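Local structure of phosphate-binding protein pstS 2 (Streptococcus pneumoniae, 4H1X) at residues A[27-32]-A[100-105]; A[81-86]-A[243-248]; A[115-120]-A[156-161]; A[199-204]-A[220-225]. The protein probably captures phosphate outside the cell as the solute-binding component of the PstSACB ABC transporter that imports it. One frame throughout, in Å; residues are numbered along the deposited sequence. Where two conformers were deposited one is given.

Interaction 1 of 4, residues A[27-32]-A[100-105]; sequences TEITGI and YPLQRP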
loop_
_atom_site.group_PDB
_atom_site.type_symbol
_atom_site.label_atom_id
_atom_site.label_comp_id
_atom_site.label_asym_id
_atom_site.label_seq_id
_atom_site.Cartn_x
_atom_site.Cartn_y
_atom_site.Cartn_z
ATOM N N THR A 27 3.995 -5.066 9.113
ATOM C CA THR A 27 4.797 -5.155 10.328
ATOM C C THR A 27 4.946 -3.780 11.006
ATOM O O THR A 27 4.946 -3.726 12.230
ATOM C CB THR A 27 6.154 -5.813 10.056
ATOM O OG1 THR A 27 6.873 -5.028 9.114
ATOM C CG2 THR A 27 6.017 -7.280 9.568
ATOM N N GLU A 28 5.029 -2.685 10.225
ATOM C CA GLU A 28 5.098 -1.335 10.815
ATOM C C GLU A 28 3.765 -0.986 11.531
ATOM O O GLU A 28 3.775 -0.589 12.698
ATOM C CB GLU A 28 5.431 -0.278 9.745
ATOM C CG GLU A 28 5.483 1.158 10.258
ATOM C CD GLU A 28 6.433 1.430 11.410
ATOM O OE1 GLU A 28 7.604 0.986 11.343
ATOM O OE2 GLU A 28 6.007 2.104 12.377
ATOM N N ILE A 29 2.637 -1.124 10.819
ATOM C CA ILE A 29 1.311 -0.778 11.348
ATOM C C ILE A 29 0.947 -1.598 12.616
ATOM O O ILE A 29 0.425 -1.023 13.577
ATOM C CB ILE A 29 0.205 -0.892 10.246
ATOM C CG1 ILE A 29 0.477 0.099 9.081
ATOM C CG2 ILE A 29 -1.199 -0.626 10.842
ATOM C CD1 ILE A 29 -0.237 -0.274 7.747
ATOM N N THR A 30 1.218 -2.914 12.626
ATOM C CA THR A 30 0.911 -3.774 13.784
ATOM C C THR A 30 1.929 -3.613 14.946
ATOM O O THR A 30 1.684 -4.124 16.041
ATOM C CB THR A 30 0.865 -5.257 13.349
ATOM O OG1 THR A 30 2.122 -5.579 12.768
ATOM C CG2 THR A 30 -0.285 -5.562 12.392
ATOM N N GLY A 31 3.062 -2.959 14.684
ATOM C CA GLY A 31 4.114 -2.754 15.676
ATOM C C GLY A 31 5.072 -3.921 15.853
ATOM O O GLY A 31 5.822 -3.964 16.840
ATOM N N ILE A 32 5.046 -4.881 14.887
ATOM C CA ILE A 32 5.910 -6.064 14.867
ATOM C C ILE A 32 7.321 -5.620 14.471
ATOM O O ILE A 32 8.291 -6.252 14.874
ATOM C CB ILE A 32 5.311 -7.140 13.911
ATOM C CG1 ILE A 32 4.113 -7.846 14.577
ATOM C CG2 ILE A 32 6.346 -8.171 13.431
ATOM C CD1 ILE A 32 3.168 -8.466 13.599
ATOM N N TYR A 100 -11.177 1.381 9.792
ATOM C CA TYR A 100 -10.344 0.200 9.551
ATOM C C TYR A 100 -8.859 0.603 9.668
ATOM O O TYR A 100 -8.392 1.443 8.907
ATOM C CB TYR A 100 -10.692 -0.436 8.200
ATOM C CG TYR A 100 -9.981 -1.749 8.012
ATOM C CD1 TYR A 100 -10.423 -2.901 8.657
ATOM C CD2 TYR A 100 -8.842 -1.838 7.214
ATOM C CE1 TYR A 100 -9.758 -4.116 8.503
ATOM C CE2 TYR A 100 -8.185 -3.051 7.029
ATOM C CZ TYR A 100 -8.638 -4.187 7.683
ATOM O OH TYR A 100 -7.986 -5.384 7.490
ATOM N N PRO A 101 -8.121 0.054 10.656
ATOM C CA PRO A 101 -6.760 0.549 10.935
ATOM C C PRO A 101 -5.603 0.038 10.064
ATOM O O PRO A 101 -4.575 0.728 10.008
ATOM C CB PRO A 101 -6.542 0.133 12.391
ATOM C CG PRO A 101 -7.329 -1.107 12.539
ATOM C CD PRO A 101 -8.541 -0.955 11.657
ATOM N N LEU A 102 -5.739 -1.129 9.410
ATOM C CA LEU A 102 -4.661 -1.667 8.567
ATOM C C LEU A 102 -4.747 -1.058 7.192
ATOM O O LEU A 102 -5.357 -1.619 6.272
ATOM C CB LEU A 102 -4.693 -3.191 8.473
ATOM C CG LEU A 102 -4.688 -3.963 9.776
ATOM C CD1 LEU A 102 -5.018 -5.400 9.509
ATOM C CD2 LEU A 102 -3.350 -3.850 10.479
ATOM N N GLN A 103 -4.189 0.134 7.068
ATOM C CA GLN A 103 -4.200 0.870 5.807
ATOM C C GLN A 103 -3.056 1.842 5.802
ATOM O O GLN A 103 -2.520 2.224 6.862
ATOM C CB GLN A 103 -5.535 1.627 5.618
ATOM C CG GLN A 103 -5.803 2.677 6.716
ATOM C CD GLN A 103 -6.916 3.611 6.350
ATOM O OE1 GLN A 103 -6.765 4.512 5.506
ATOM N NE2 GLN A 103 -8.073 3.390 6.946
ATOM N N ARG A 104 -2.674 2.243 4.595
ATOM C CA ARG A 104 -1.617 3.214 4.419
ATOM C C ARG A 104 -1.920 4.049 3.193
ATOM O O ARG A 104 -2.529 3.550 2.231
ATOM C CB ARG A 104 -0.241 2.529 4.282
ATOM C CG ARG A 104 -0.214 1.487 3.166
ATOM C CD ARG A 104 1.165 0.996 2.851
ATOM N NE ARG A 104 1.109 -0.060 1.845
ATOM C CZ ARG A 104 2.168 -0.561 1.230
ATOM N NH1 ARG A 104 3.384 -0.106 1.509
ATOM N NH2 ARG A 104 2.023 -1.499 0.308
ATOM N N PRO A 105 -1.454 5.306 3.186
ATOM C CA PRO A 105 -1.662 6.129 1.994
ATOM C C PRO A 105 -0.587 5.874 0.949
ATOM O O PRO A 105 0.561 5.525 1.298
ATOM C CB PRO A 105 -1.545 7.553 2.544
ATOM C CG PRO A 105 -0.534 7.431 3.677
ATOM C CD PRO A 105 -0.734 6.045 4.255
#

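Interaction 2 of 4, residues A[81-86]-A[243-248]; sequences KALEID and SQVSMA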
loop_
_atom_site.group_PDB
_atom_site.type_symbol
_atom_site.label_atom_id
_atom_site.label_comp_id
_atom_site.label_asym_id
_atom_site.label_seq_id
_atom_site.Cartn_x
_atom_site.Cartn_y
_atom_site.Cartn_z
ATOM N N LYS A 81 -11.266 -15.863 3.751
ATOM C CA LYS A 81 -12.137 -15.025 4.575
ATOM C C LYS A 81 -11.333 -13.901 5.258
ATOM O O LYS A 81 -10.365 -14.192 5.950
ATOM C CB LYS A 81 -12.840 -15.885 5.620
ATOM C CG LYS A 81 -13.756 -15.073 6.533
ATOM C CD LYS A 81 -14.676 -15.931 7.373
ATOM C CE LYS A 81 -14.021 -16.482 8.599
ATOM N NZ LYS A 81 -15.018 -17.146 9.492
ATOM N N ALA A 82 -11.735 -12.645 5.077
ATOM C CA ALA A 82 -11.060 -11.525 5.751
ATOM C C ALA A 82 -11.581 -11.423 7.192
ATOM O O ALA A 82 -12.805 -11.435 7.432
ATOM C CB ALA A 82 -11.275 -10.206 5.010
ATOM N N LEU A 83 -10.641 -11.349 8.154
ATOM C CA LEU A 83 -11.000 -11.160 9.553
ATOM C C LEU A 83 -11.404 -9.723 9.796
ATOM O O LEU A 83 -10.887 -8.815 9.143
ATOM C CB LEU A 83 -9.811 -11.507 10.486
ATOM C CG LEU A 83 -9.367 -12.974 10.570
ATOM C CD1 LEU A 83 -8.126 -13.117 11.465
ATOM C CD2 LEU A 83 -10.476 -13.869 11.076
ATOM N N GLU A 84 -12.306 -9.508 10.761
ATOM C CA GLU A 84 -12.606 -8.152 11.193
ATOM C C GLU A 84 -11.483 -7.772 12.173
ATOM O O GLU A 84 -10.982 -8.652 12.883
ATOM C CB GLU A 84 -14.009 -8.081 11.835
ATOM C CG GLU A 84 -15.110 -8.376 10.821
ATOM C CD GLU A 84 -16.529 -8.219 11.333
ATOM O OE1 GLU A 84 -16.713 -8.090 12.566
ATOM O OE2 GLU A 84 -17.460 -8.239 10.496
ATOM N N ILE A 85 -11.052 -6.503 12.184
ATOM C CA ILE A 85 -9.998 -6.067 13.108
ATOM C C ILE A 85 -10.605 -5.010 14.018
ATOM O O ILE A 85 -11.123 -3.997 13.533
ATOM C CB ILE A 85 -8.706 -5.600 12.390
ATOM C CG1 ILE A 85 -7.973 -6.799 11.771
ATOM C CG2 ILE A 85 -7.769 -4.873 13.359
ATOM C CD1 ILE A 85 -8.259 -7.020 10.391
ATOM N N ASP A 86 -10.593 -5.286 15.340
ATOM C CA ASP A 86 -11.213 -4.414 16.359
ATOM C C ASP A 86 -12.715 -4.268 16.063
ATOM O O ASP A 86 -13.275 -3.172 16.173
ATOM C CB ASP A 86 -10.543 -3.026 16.418
ATOM C CG ASP A 86 -9.083 -2.964 16.827
ATOM O OD1 ASP A 86 -8.672 -3.756 17.715
ATOM O OD2 ASP A 86 -8.378 -2.045 16.344
ATOM N N SER A 243 -13.730 -14.979 13.285
ATOM C CA SER A 243 -14.173 -13.931 12.370
ATOM C C SER A 243 -13.586 -12.583 12.739
ATOM O O SER A 243 -13.686 -11.649 11.949
ATOM C CB SER A 243 -15.699 -13.854 12.343
ATOM O OG SER A 243 -16.216 -13.465 13.605
ATOM N N GLN A 244 -13.025 -12.460 13.952
ATOM C CA GLN A 244 -12.444 -11.179 14.349
ATOM C C GLN A 244 -11.253 -11.344 15.277
ATOM O O GLN A 244 -11.173 -12.298 16.058
ATOM C CB GLN A 244 -13.495 -10.242 14.985
ATOM C CG GLN A 244 -14.086 -10.721 16.301
ATOM C CD GLN A 244 -15.081 -9.725 16.832
ATOM O OE1 GLN A 244 -16.281 -10.007 16.922
ATOM N NE2 GLN A 244 -14.603 -8.530 17.187
ATOM N N VAL A 245 -10.330 -10.387 15.184
ATOM C CA VAL A 245 -9.161 -10.329 16.058
ATOM C C VAL A 245 -8.967 -8.911 16.508
ATOM O O VAL A 245 -9.241 -7.984 15.750
ATOM C CB VAL A 245 -7.843 -10.896 15.432
ATOM C CG1 VAL A 245 -7.857 -12.419 15.398
ATOM C CG2 VAL A 245 -7.562 -10.314 14.046
ATOM N N SER A 246 -8.457 -8.728 17.729
ATOM C CA SER A 246 -8.058 -7.395 18.168
ATOM C C SER A 246 -6.688 -7.079 17.544
ATOM O O SER A 246 -6.014 -8.007 17.068
ATOM C CB SER A 246 -7.961 -7.353 19.696
ATOM O OG SER A 246 -6.991 -8.276 20.180
HETATM N N MSE A 247 -6.254 -5.800 17.573
HETATM C CA MSE A 247 -4.929 -5.437 17.066
HETATM C C MSE A 247 -3.856 -6.117 17.931
HETATM O O MSE A 247 -2.845 -6.536 17.390
HETATM C CB MSE A 247 -4.719 -3.915 17.009
HETATM C CG MSE A 247 -5.388 -3.237 15.808
HETATM SE SE MSE A 247 -4.447 -3.339 14.083
HETATM C CE MSE A 247 -2.840 -2.275 14.517
ATOM N N ALA A 248 -4.102 -6.288 19.260
ATOM C CA ALA A 248 -3.174 -6.982 20.169
ATOM C C ALA A 248 -3.007 -8.427 19.749
ATOM O O ALA A 248 -1.873 -8.904 19.645
ATOM C CB ALA A 248 -3.681 -6.931 21.606
HETATM O O HOH W 1 -14.423 -12.410 9.283
#

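Interaction 3 of 4, residues A[115-120]-A[156-161]; sequences SKLGQD and GKLSVV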
loop_
_atom_site.group_PDB
_atom_site.type_symbol
_atom_site.label_atom_id
_atom_site.label_comp_id
_atom_site.label_asym_id
_atom_site.label_seq_id
_atom_site.Cartn_x
_atom_site.Cartn_y
_atom_site.Cartn_z
ATOM N N SER A 115 7.667 21.026 -12.612
ATOM C CA SER A 115 7.553 21.568 -13.976
ATOM C C SER A 115 6.103 21.692 -14.412
ATOM O O SER A 115 5.237 21.065 -13.811
ATOM C CB SER A 115 8.303 20.662 -14.953
ATOM O OG SER A 115 7.720 19.368 -15.051
ATOM N N LYS A 116 5.835 22.496 -15.463
ATOM C CA LYS A 116 4.495 22.601 -16.056
ATOM C C LYS A 116 4.013 21.189 -16.462
ATOM O O LYS A 116 2.848 20.843 -16.246
ATOM C CB LYS A 116 4.571 23.520 -17.286
ATOM C CG LYS A 116 3.221 23.950 -17.853
ATOM C CD LYS A 116 3.427 24.950 -18.990
ATOM C CE LYS A 116 2.124 25.517 -19.487
ATOM N NZ LYS A 116 1.699 26.695 -18.685
ATOM N N LEU A 117 4.918 20.377 -17.048
ATOM C CA LEU A 117 4.577 19.017 -17.459
ATOM C C LEU A 117 4.190 18.166 -16.212
ATOM O O LEU A 117 3.165 17.470 -16.254
ATOM C CB LEU A 117 5.738 18.382 -18.251
ATOM C CG LEU A 117 5.587 16.885 -18.614
ATOM C CD1 LEU A 117 4.369 16.656 -19.511
ATOM C CD2 LEU A 117 6.852 16.370 -19.274
ATOM N N GLY A 118 5.000 18.224 -15.144
ATOM C CA GLY A 118 4.726 17.523 -13.882
ATOM C C GLY A 118 3.368 17.921 -13.338
ATOM O O GLY A 118 2.588 17.064 -12.907
ATOM N N GLN A 119 3.065 19.223 -13.370
ATOM C CA GLN A 119 1.757 19.757 -12.932
ATOM C C GLN A 119 0.609 19.224 -13.815
ATOM O O GLN A 119 -0.461 18.893 -13.297
ATOM C CB GLN A 119 1.767 21.295 -12.967
ATOM C CG GLN A 119 2.682 21.898 -11.881
ATOM C CD GLN A 119 2.740 23.400 -11.964
ATOM O OE1 GLN A 119 3.815 24.009 -12.159
ATOM N NE2 GLN A 119 1.592 24.023 -11.885
ATOM N N ASP A 120 0.847 19.084 -15.137
ATOM C CA ASP A 120 -0.184 18.540 -16.036
ATOM C C ASP A 120 -0.438 17.054 -15.695
ATOM O O ASP A 120 -1.585 16.598 -15.700
ATOM C CB ASP A 120 0.222 18.703 -17.501
ATOM C CG ASP A 120 -0.900 18.323 -18.450
ATOM O OD1 ASP A 120 -1.917 19.050 -18.487
ATOM O OD2 ASP A 120 -0.829 17.227 -19.038
ATOM N N GLY A 156 8.035 16.161 -23.444
ATOM C CA GLY A 156 9.029 16.279 -22.401
ATOM C C GLY A 156 9.147 14.990 -21.634
ATOM O O GLY A 156 8.496 14.000 -21.969
ATOM N N LYS A 157 9.988 15.017 -20.605
ATOM C CA LYS A 157 10.254 13.846 -19.776
ATOM C C LYS A 157 9.932 14.139 -18.320
ATOM O O LYS A 157 10.190 15.240 -17.827
ATOM C CB LYS A 157 11.723 13.394 -19.921
ATOM C CG LYS A 157 12.084 12.114 -19.142
ATOM C CD LYS A 157 13.582 11.982 -18.882
ATOM C CE LYS A 157 13.898 11.651 -17.436
ATOM N NZ LYS A 157 14.087 12.879 -16.608
ATOM N N LEU A 158 9.404 13.122 -17.630
ATOM C CA LEU A 158 9.108 13.177 -16.218
ATOM C C LEU A 158 9.840 12.071 -15.523
ATOM O O LEU A 158 9.916 10.942 -16.048
ATOM C CB LEU A 158 7.612 13.029 -15.930
ATOM C CG LEU A 158 6.785 14.277 -16.088
ATOM C CD1 LEU A 158 5.322 13.947 -15.909
ATOM C CD2 LEU A 158 7.219 15.347 -15.088
ATOM N N SER A 159 10.388 12.387 -14.351
ATOM C CA SER A 159 11.053 11.387 -13.515
ATOM C C SER A 159 10.252 11.252 -12.236
ATOM O O SER A 159 10.060 12.245 -11.511
ATOM C CB SER A 159 12.499 11.779 -13.228
ATOM O OG SER A 159 13.078 10.823 -12.353
ATOM N N VAL A 160 9.755 10.045 -11.974
ATOM C CA VAL A 160 8.937 9.750 -10.787
ATOM C C VAL A 160 9.714 8.715 -9.970
ATOM O O VAL A 160 10.089 7.671 -10.505
ATOM C CB VAL A 160 7.489 9.302 -11.139
ATOM C CG1 VAL A 160 6.677 9.131 -9.860
ATOM C CG2 VAL A 160 6.796 10.315 -12.069
ATOM N N VAL A 161 10.054 9.036 -8.712
ATOM C CA VAL A 161 10.942 8.185 -7.930
ATOM C C VAL A 161 10.408 7.871 -6.553
ATOM O O VAL A 161 9.898 8.779 -5.899
ATOM C CB VAL A 161 12.316 8.922 -7.781
ATOM C CG1 VAL A 161 13.280 8.151 -6.875
ATOM C CG2 VAL A 161 12.955 9.223 -9.155
HETATM O O HOH W 2 9.660 17.690 -16.223
#

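Interaction 4 of 4, residues A[199-204]-A[220-225]; sequences AVKEKT and KSLTHD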
loop_
_atom_site.group_PDB
_atom_site.type_symbol
_atom_site.label_atom_id
_atom_site.label_comp_id
_atom_site.label_asym_id
_atom_site.label_seq_id
_atom_site.Cartn_x
_atom_site.Cartn_y
_atom_site.Cartn_z
ATOM N N ALA A 199 15.136 12.758 -3.662
ATOM C CA ALA A 199 15.226 13.024 -5.102
ATOM C C ALA A 199 14.434 14.270 -5.460
ATOM O O ALA A 199 14.927 15.099 -6.222
ATOM C CB ALA A 199 14.723 11.822 -5.894
ATOM N N VAL A 200 13.251 14.458 -4.843
ATOM C CA VAL A 200 12.433 15.643 -5.132
ATOM C C VAL A 200 13.160 16.899 -4.605
ATOM O O VAL A 200 13.290 17.876 -5.333
ATOM C CB VAL A 200 10.995 15.525 -4.559
ATOM C CG1 VAL A 200 10.261 16.865 -4.606
ATOM C CG2 VAL A 200 10.192 14.465 -5.302
ATOM N N LYS A 201 13.657 16.850 -3.377
ATOM C CA LYS A 201 14.351 17.998 -2.776
ATOM C C LYS A 201 15.642 18.346 -3.536
ATOM O O LYS A 201 15.906 19.526 -3.760
ATOM C CB LYS A 201 14.655 17.737 -1.299
ATOM C CG LYS A 201 13.390 17.557 -0.471
ATOM C CD LYS A 201 13.704 17.539 1.014
ATOM C CE LYS A 201 12.409 17.508 1.788
ATOM N NZ LYS A 201 12.640 17.731 3.235
ATOM N N GLU A 202 16.388 17.325 -4.000
ATOM C CA GLU A 202 17.638 17.471 -4.760
ATOM C C GLU A 202 17.396 17.807 -6.245
ATOM O O GLU A 202 18.351 18.097 -6.969
ATOM C CB GLU A 202 18.496 16.208 -4.628
ATOM C CG GLU A 202 19.093 16.091 -3.235
ATOM C CD GLU A 202 20.064 14.956 -2.979
ATOM O OE1 GLU A 202 20.355 14.178 -3.918
ATOM O OE2 GLU A 202 20.528 14.839 -1.821
ATOM N N LYS A 203 16.121 17.849 -6.666
ATOM C CA LYS A 203 15.638 18.191 -8.005
ATOM C C LYS A 203 16.061 17.142 -9.050
ATOM O O LYS A 203 16.144 17.480 -10.230
ATOM C CB LYS A 203 16.087 19.622 -8.421
ATOM C CG LYS A 203 15.648 20.722 -7.468
ATOM C CD LYS A 203 16.023 22.095 -8.022
ATOM C CE LYS A 203 15.963 23.190 -7.001
ATOM N NZ LYS A 203 16.237 24.517 -7.618
ATOM N N THR A 204 16.305 15.873 -8.633
ATOM C CA THR A 204 16.654 14.772 -9.560
ATOM C C THR A 204 15.380 13.993 -9.969
ATOM O O THR A 204 15.414 13.169 -10.888
ATOM C CB THR A 204 17.733 13.844 -8.980
ATOM O OG1 THR A 204 17.211 13.149 -7.851
ATOM C CG2 THR A 204 19.030 14.588 -8.624
ATOM N N LYS A 220 9.012 19.330 5.063
ATOM C CA LYS A 220 9.508 20.701 4.896
ATOM C C LYS A 220 9.817 20.995 3.426
ATOM O O LYS A 220 10.552 20.239 2.797
ATOM C CB LYS A 220 10.748 20.955 5.775
ATOM C CG LYS A 220 10.916 22.417 6.168
ATOM C CD LYS A 220 12.128 22.622 7.073
ATOM C CE LYS A 220 12.416 24.087 7.317
ATOM N NZ LYS A 220 13.431 24.287 8.384
ATOM N N SER A 221 9.201 22.061 2.879
ATOM C CA SER A 221 9.339 22.548 1.491
ATOM C C SER A 221 8.536 21.704 0.489
ATOM O O SER A 221 8.577 22.006 -0.696
ATOM C CB SER A 221 10.807 22.593 1.046
ATOM O OG SER A 221 11.311 21.308 0.703
ATOM N N LEU A 222 7.826 20.653 0.944
ATOM C CA LEU A 222 7.073 19.805 0.026
ATOM C C LEU A 222 5.582 19.861 0.229
ATOM O O LEU A 222 5.098 20.150 1.334
ATOM C CB LEU A 222 7.485 18.310 0.148
ATOM C CG LEU A 222 8.955 17.966 -0.056
ATOM C CD1 LEU A 222 9.154 16.453 -0.049
ATOM C CD2 LEU A 222 9.500 18.583 -1.323
ATOM N N THR A 223 4.857 19.468 -0.832
ATOM C CA THR A 223 3.417 19.221 -0.796
ATOM C C THR A 223 3.258 17.710 -0.999
ATOM O O THR A 223 4.007 17.128 -1.795
ATOM C CB THR A 223 2.672 20.041 -1.870
ATOM O OG1 THR A 223 2.971 21.428 -1.695
ATOM C CG2 THR A 223 1.153 19.838 -1.812
ATOM N N HIS A 224 2.400 17.062 -0.213
ATOM C CA HIS A 224 2.100 15.639 -0.390
ATOM C C HIS A 224 0.615 15.517 -0.656
ATOM O O HIS A 224 -0.183 16.355 -0.206
ATOM C CB HIS A 224 2.537 14.760 0.795
ATOM C CG HIS A 224 1.736 14.983 2.034
ATOM N ND1 HIS A 224 2.117 15.923 2.981
ATOM C CD2 HIS A 224 0.599 14.382 2.449
ATOM C CE1 HIS A 224 1.212 15.849 3.941
ATOM N NE2 HIS A 224 0.273 14.949 3.660
ATOM N N ASP A 225 0.247 14.485 -1.393
ATOM C CA ASP A 225 -1.125 14.260 -1.796
ATOM C C ASP A 225 -1.396 12.756 -1.883
ATOM O O ASP A 225 -0.649 12.039 -2.553
ATOM C CB ASP A 225 -1.299 14.932 -3.164
ATOM C CG ASP A 225 -2.596 14.636 -3.859
ATOM O OD1 ASP A 225 -3.663 14.945 -3.277
ATOM O OD2 ASP A 225 -2.548 14.123 -4.999
#

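Interaction 1 of 4, residues A[27-32]-A[100-105]
Ile29, on the last turn of helix 21-30, rests its two branches on two carbonyls leading into strand 103-110: the end of a helix packed on the turn before a sheet strand, in the two-lobed periplasmic binding protein fold. CG1 lies beside the backbone N and CG2 anti to it (chi1 -62°), 3.7 Å from Pro101 O. The other branch runs further along the segment and brings CD1 to 3.5 Å from Gln103 O. In the conformer modelled, methyl CD2 of Leu102 is shared: it lies 3.9 Å from Ile29 CG2 and 4.0 Å from Thr30 CG2. No hydrogen bond joins the two segments.

One shell out, Thr30 turns its hydroxyl back to Phe26 O and its methyl toward Leu102. Gly31, with positive phi, ends the helix in a Schellman motif. Leu102 centres an inverse gamma turn and also packs on Ile85 and Leu250. Arg104 starts toward the helix, but its guanidinium runs off to a salt bridge with Asp230, close to a bound citrate. The bend before the strand is tied by Gln103 NE2, which also reaches Val95 O: it donates to Tyr100 O at 2.8 Å, with an N-H...O angle of 175°.

Interaction 2 of 4, residues A[81-86]-A[243-248]
Glu84 and Ile85 pair in parallel with Gln244 and Val245, joining strand 244-245 to strand 81-85 of the main sheet. Three backbone bonds hold the pairing. Glu84 N donates to Ser243 O at 2.8 Å and almost straight (178°), Val245 N to Glu84 O at 3.0 Å, and Asp86 N to Val245 O at 3.0 Å. Ser243 O has a second donor, a water 2.9 Å away that also gives a proton to Ala82 O at 2.6 Å and so bridges the start of the pairing. Val245 O is likewise doubly used, since the CA-H of Ile85 points at it.

Beyond the strands, Met247 N (selenomethionine in this crystal), in the first turn of helix 247-254, donates to Asp86 OD1 at 3.2 Å, arriving from above the carboxylate plane (43° out of it). Ser246 is the N-cap and turns its hydroxyl to Glu249 N. Lys81 sends its ammonium group to Asn240 O and Ala242 O. Val245 CG2 touches Leu83 CD1 at 3.9 Å and, on the face shared with Ile85, packs on Ile85 CG1. With Ser246 and Asp86 each serving an amide of the helix start, the negative carboxylate probably also interacts favourably with the helix dipole.

Interaction 3 of 4, residues A[115-120]-A[156-161]
Leu117 carries CG anti to its own backbone N (chi1 173°), which sends the side chain off helix 116-126 toward strand 155-162; Leu158 answers with CG anti to its carbonyl carbon (chi1 -81°), leaning back at the helix. The two leucines interlock at an oblique angle: Leu117 CD2 lies 3.8 Å from Leu158 CG and at the same time 3.6 Å from Gly156 C, over the strand backbone. The other side of Leu158 is used by CD2, which presses on the helix backbone 3.5 Å from Gly118 CA. Both glycines therefore let a leucine methyl come right down on the main chain.

This is a helix packed across a parallel strand of the alpha/beta lobe, the short segment axes crossing at -66° and approaching to 8.7 Å. Strand 155-162 pairs with strands 183-190 and 207-210, and Leu117 also touches Val184 and Tyr177, so the leucine pair belongs to a wider apolar layer. At the helix start Ser115 is the N-cap: its OG accepts from Gly118 N at 3.0 Å, close to Leu158 CD2. The same hydroxyl meets a water at 2.8 Å, and that water donates to Lys157 O at 3.0 Å. Apolar packing thus sets the helix on the strand without any direct polar bond, and the one water gives Lys157 O a donor and the capping hydroxyl a second partner.

Interaction 4 of 4, residues A[199-204]-A[220-225]
The flat group that matters here is the peptide carbonyl of Lys220, which Lys201 meets at its oxygen end rather than by lying over either face. The two belong to the alpha/beta fold of one lobe of this binding protein, where helix 193-202 packs against the turn that leads into strand 223-236. Lys201 NZ donates to Lys220 O in a weak bond of 3.3 Å, and CE stands beside the same oxygen at 3.5 Å. The ammonium group is held more firmly by Glu218 O, with Glu217 O as a further weak acceptor. It therefore sits among the carbonyls at the C-terminal end of the short helix 216-219, where its positive charge is probably welcome.

The lysine reaches there by stretching out: CG leaves anti to the carbonyl carbon (chi1 -63°), and the chain beyond is extended. Its methylenes pass over Leu222 at about a right angle, CE being 3.9 Å from Leu222 CD1. The second methyl of that leucine turns to the helix itself, with CD2 at 3.8 Å from Val200 CG1 and 4.1 Å from Lys201 CG. Leu222 also touches Ser111.

Further along the chain, Lys203 adopts positive phi and closes helix 193-202 in a Schellman motif, with Lys203 N bonded to Val200 O. The contact lies at the surface, where the hydroxyl of Ser221 flanks the lysine chain: Ser221 OG comes to 4.1 Å from Lys201 CE.

Overall arrangement
All four contacts reach the large mixed sheet, but they gather in two groups. Interactions 1 and 2 have centres 13 Å apart and touch, Leu102 packing on Ile85; interactions 3 and 4 are also 13 Å apart and meet where Val161 touches Ala199. Between the groups the centres stand 25 to 42 Å apart, with no touch. Along the chain, interactions 1 and 2 interleave, interaction 3 closes before interaction 4 opens, and both of these lie inside the loop closed by interaction 2. The chain thus leaves one lobe and returns to it, with the paired strands 103-110 and 223-236 probably forming the connection, as in related two-lobed binding proteins that take their ligand between the lobes.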